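Local coordinates for UPF0311 protein RPA1785 (Rhodopseudomonas palustris, PDB 3C5O) that is of unknown function but folds as an antiparallel eight-stranded beta-barrel of the UPF0311 (DUF3237) family, grouped with the allene oxide cyclase-like barrels, at residues L99-L102 / K103-E106; Q129-Q133 / Y134-G138. All blocks are in the same frame, centred on the assembly; numbering follows the deposited sequence.

Contact 1: residues L99-L102 / K103-E106; sequences LRKL and KRGE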
# COMPACT_ATOMS: atom_id res chain seq x y z
N LEU B 99 -16.06 -22.90 -0.79
CA LEU B 99 -14.80 -22.30 -1.23
C LEU B 99 -13.99 -23.34 -2.00
O LEU B 99 -13.47 -23.04 -3.08
CB LEU B 99 -14.01 -21.73 -0.05
CG LEU B 99 -14.70 -20.70 0.85
CD1 LEU B 99 -13.75 -20.16 1.92
CD2 LEU B 99 -15.29 -19.56 0.03
N ARG B 100 -13.92 -24.56 -1.47
CA ARG B 100 -13.25 -25.66 -2.14
C ARG B 100 -13.87 -26.06 -3.49
O ARG B 100 -13.13 -26.30 -4.46
CB ARG B 100 -13.13 -26.87 -1.21
CG ARG B 100 -12.10 -26.67 -0.12
CD ARG B 100 -12.36 -27.59 1.06
NE ARG B 100 -11.48 -27.29 2.18
CZ ARG B 100 -11.69 -27.72 3.43
NH1 ARG B 100 -12.76 -28.45 3.72
NH2 ARG B 100 -10.83 -27.39 4.39
N LYS B 101 -15.20 -26.10 -3.56
CA LYS B 101 -15.92 -26.23 -4.84
C LYS B 101 -15.42 -25.19 -5.85
O LYS B 101 -15.16 -25.53 -7.00
CB LYS B 101 -17.43 -26.03 -4.64
CG LYS B 101 -18.33 -27.21 -4.98
CD LYS B 101 -19.75 -26.68 -5.26
CE LYS B 101 -20.67 -27.68 -5.95
NZ LYS B 101 -21.56 -28.38 -4.98
N LEU B 102 -15.31 -23.93 -5.42
CA LEU B 102 -14.87 -22.85 -6.31
C LEU B 102 -13.44 -23.07 -6.81
O LEU B 102 -13.16 -22.85 -7.99
CB LEU B 102 -14.99 -21.46 -5.65
CG LEU B 102 -16.36 -20.79 -5.52
CD1 LEU B 102 -16.23 -19.46 -4.80
CD2 LEU B 102 -17.03 -20.61 -6.88
N LYS B 103 -12.56 -23.50 -5.90
CA LYS B 103 -11.19 -23.84 -6.25
C LYS B 103 -11.13 -24.88 -7.37
O LYS B 103 -10.28 -24.80 -8.26
CB LYS B 103 -10.43 -24.35 -5.02
CG LYS B 103 -9.38 -23.42 -4.45
CD LYS B 103 -8.69 -24.07 -3.25
CE LYS B 103 -7.61 -23.19 -2.66
NZ LYS B 103 -7.16 -23.71 -1.32
N ARG B 104 -12.04 -25.85 -7.33
CA ARG B 104 -12.07 -26.90 -8.34
C ARG B 104 -12.82 -26.50 -9.62
O ARG B 104 -13.04 -27.33 -10.50
CB ARG B 104 -12.67 -28.19 -7.76
CG ARG B 104 -11.87 -28.76 -6.60
CD ARG B 104 -12.40 -30.13 -6.22
NE ARG B 104 -13.80 -30.08 -5.79
CZ ARG B 104 -14.21 -30.10 -4.52
NH1 ARG B 104 -15.51 -30.05 -4.26
NH2 ARG B 104 -13.34 -30.17 -3.52
N GLY B 105 -13.23 -25.24 -9.69
CA GLY B 105 -13.96 -24.71 -10.84
C GLY B 105 -15.41 -25.16 -10.93
O GLY B 105 -16.05 -25.02 -11.97
N GLU B 106 -15.92 -25.71 -9.83
CA GLU B 106 -17.30 -26.20 -9.77
C GLU B 106 -18.26 -25.03 -9.50
O GLU B 106 -17.99 -24.20 -8.64
CB GLU B 106 -17.45 -27.30 -8.70
CG GLU B 106 -16.63 -28.57 -9.00
CD GLU B 106 -16.69 -29.63 -7.89
OE1 GLU B 106 -17.73 -29.75 -7.19
OE2 GLU B 106 -15.69 -30.38 -7.73
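Lys103 stays within the helix, its N-H reaching Leu99 O at 3.0 Å. Its chain runs out extended beyond CG to a salt bridge with Glu66, a carboxylate that Arg100 NE also engages; the two basic ends thus share one anion. Arg104 leaves helical geometry while its N-H still bonds Arg100 O (3.1 Å), with a second, weak bond to Lys101 O. A bend at chi3 (-61°) folds the Arg104 chain back, so that one face of the guanidinium, toward its rim, overlies Arg100 O and Lys101 N. Gly105 turns to positive phi (74°), and its N-H meets Leu102 O at 2.9 Å. Glu106 N then closes the turn on Lys101 O at 2.9 Å. The Glu106 side chain crosses that of Lys101 at about a right angle, OE1 lying 3.4 Å from Lys101 CG, while Arg104 NE donates a hydrogen bond to Glu106 OE2 at 2.7 Å, part of a salt bridge. OE2 lies close to the guanidinium plane, whereas NE meets it from above the carboxylate plane. Replacing Glu106 with an alanine would probably leave Arg104 NE without its charged mate and the guanidinium freer to swing off the helix end. Gly105 as C-prime residue, with the Glu106-Lys101 and Gly105-Leu102 backbone bonds, makes this a Schellman motif terminating helix 96-103.

Contact 2: residues Q129-Q133 / Y134-G138; sequences QWLMQ and YLFVG
Trp130 O is approached by two groups: the backbone N-H of Gln133 bonds it at 3.1 Å, and the edge of the Tyr134 ring brings CD2 to 3.2 Å, near the ring plane. The setting is a short 3-10 segment running through a turn into strand 136-142 of the beta-barrel. Next along, Leu131 O lies at the edge of the Phe136 ring, near its plane, 3.1 Å from Phe136 CE2. Two successive carbonyls thus face C-H edges of rings carried by the outgoing chain, an arrangement that is probably mildly favourable electrostatically. Gln133 O lies over one face of the Tyr134 ring, which also packs edge-to-face on Tyr114 of the second subunit. The same subunit holds this turn by polar bonds, Arg63 to Met132 O (a selenomethionine here) and the Tyr114 hydroxyl to Leu135 N. The apolar side chains of Trp130, Leu131 and Phe136 gather beside these carbonyls. Trp130 has CG placed between its backbone N and carbonyl carbon (chi1 65°), which brings the six-membered ring of the indole against Phe136; their side chains cross at about a right angle. Phe121 of strand 114-122 adds an edge-to-face partner to Phe136, and Phe13 of strand 9-27 packs on both Trp130 and Leu131. Leu131 CD2 lies over the indole near its rim and 4.0 Å from Phe136 CZ, while Trp130 CZ3 sits in the Phe136 ring plane, 3.8 Å from CE1.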
# COMPACT_ATOMS: atom_id res chain seq x y z
N GLN B 129 -14.58 11.61 -14.62
CA GLN B 129 -13.97 12.26 -13.48
C GLN B 129 -14.67 11.86 -12.18
O GLN B 129 -14.01 11.69 -11.15
CB GLN B 129 -14.08 13.79 -13.68
CG GLN B 129 -12.82 14.61 -13.43
CD GLN B 129 -11.62 14.18 -14.28
OE1 GLN B 129 -11.30 13.00 -14.35
NE2 GLN B 129 -10.95 15.17 -14.92
N TRP B 130 -15.99 11.70 -12.24
CA TRP B 130 -16.77 11.28 -11.06
C TRP B 130 -16.28 9.97 -10.44
O TRP B 130 -16.54 9.72 -9.28
CB TRP B 130 -18.27 11.21 -11.39
CG TRP B 130 -18.66 10.15 -12.42
CD1 TRP B 130 -18.52 10.24 -13.78
CD2 TRP B 130 -19.26 8.86 -12.17
NE1 TRP B 130 -18.98 9.09 -14.38
CE2 TRP B 130 -19.44 8.23 -13.42
CE3 TRP B 130 -19.68 8.19 -11.01
CZ2 TRP B 130 -20.00 6.96 -13.55
CZ3 TRP B 130 -20.24 6.92 -11.15
CH2 TRP B 130 -20.40 6.33 -12.40
N LEU B 131 -15.61 9.13 -11.23
CA LEU B 131 -15.13 7.83 -10.75
C LEU B 131 -14.09 7.95 -9.62
O LEU B 131 -13.91 7.02 -8.83
CB LEU B 131 -14.59 6.96 -11.90
CG LEU B 131 -15.61 6.47 -12.94
CD1 LEU B 131 -14.93 5.56 -13.93
CD2 LEU B 131 -16.77 5.74 -12.30
N MSE B 132 -13.44 9.11 -9.51
CA MSE B 132 -12.49 9.33 -8.45
C MSE B 132 -12.99 10.28 -7.39
O MSE B 132 -12.23 10.66 -6.50
CB MSE B 132 -11.19 9.88 -9.02
CG MSE B 132 -10.99 9.48 -10.43
SE MSE B 132 -9.86 10.76 -11.26
CE MSE B 132 -8.21 9.86 -10.85
N GLN B 133 -14.26 10.64 -7.46
CA GLN B 133 -14.87 11.55 -6.49
C GLN B 133 -15.82 10.87 -5.49
O GLN B 133 -16.40 11.53 -4.62
CB GLN B 133 -15.62 12.67 -7.23
CG GLN B 133 -14.78 13.45 -8.23
CD GLN B 133 -15.59 14.54 -8.94
OE1 GLN B 133 -16.79 14.72 -8.69
NE2 GLN B 133 -14.93 15.27 -9.83
N TYR B 134 -15.99 9.55 -5.61
CA TYR B 134 -16.87 8.77 -4.75
C TYR B 134 -16.14 7.51 -4.30
O TYR B 134 -15.19 7.07 -4.93
CB TYR B 134 -18.15 8.36 -5.50
CG TYR B 134 -19.05 9.52 -5.89
CD1 TYR B 134 -20.07 9.96 -5.03
CD2 TYR B 134 -18.90 10.16 -7.11
CE1 TYR B 134 -20.91 11.01 -5.38
CE2 TYR B 134 -19.73 11.23 -7.47
CZ TYR B 134 -20.73 11.65 -6.60
OH TYR B 134 -21.57 12.70 -6.96
N LEU B 135 -16.59 6.92 -3.20
CA LEU B 135 -16.19 5.57 -2.85
C LEU B 135 -17.15 4.61 -3.54
O LEU B 135 -18.33 4.94 -3.76
CB LEU B 135 -16.30 5.39 -1.35
CG LEU B 135 -15.53 4.33 -0.59
CD1 LEU B 135 -14.16 4.87 -0.34
CD2 LEU B 135 -16.23 4.09 0.73
N PHE B 136 -16.66 3.42 -3.87
CA PHE B 136 -17.50 2.42 -4.51
C PHE B 136 -17.34 1.11 -3.77
O PHE B 136 -16.30 0.84 -3.16
CB PHE B 136 -17.14 2.23 -5.99
CG PHE B 136 -17.31 3.47 -6.82
CD1 PHE B 136 -18.44 3.66 -7.59
CD2 PHE B 136 -16.30 4.43 -6.88
CE1 PHE B 136 -18.60 4.81 -8.38
CE2 PHE B 136 -16.45 5.58 -7.67
CZ PHE B 136 -17.60 5.77 -8.42
N VAL B 137 -18.39 0.29 -3.81
CA VAL B 137 -18.31 -1.05 -3.24
C VAL B 137 -18.72 -2.04 -4.33
O VAL B 137 -19.67 -1.81 -5.06
CB VAL B 137 -19.24 -1.20 -2.01
CG1 VAL B 137 -19.20 -2.62 -1.44
CG2 VAL B 137 -18.85 -0.23 -0.93
N GLY B 138 -17.98 -3.13 -4.46
CA GLY B 138 -18.34 -4.17 -5.42
C GLY B 138 -18.90 -5.41 -4.77
O GLY B 138 -18.36 -5.88 -3.78

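In the fold
From the N terminus, the chain first lays down the antiparallel strands from 9-27 to 83-93. Contact 1 follows in the connection to strand 114-122, joining the end of helix 96-103 to Glu66 and to strand 83-93. Contact 2 forms in the next connection, turning the chain into strand 136-142 and tying that turn to strands 9-27, 114-122 and 146-154, the last of which completes the barrel. The two contacts lie in series and neither nest nor cross. The centres of contact 1 and contact 2 are about 31 Å apart, on opposite sides of the chain's centre. Contact 1 is built within its own subunit, whereas contact 2 reaches two other subunits of the four-chain assembly.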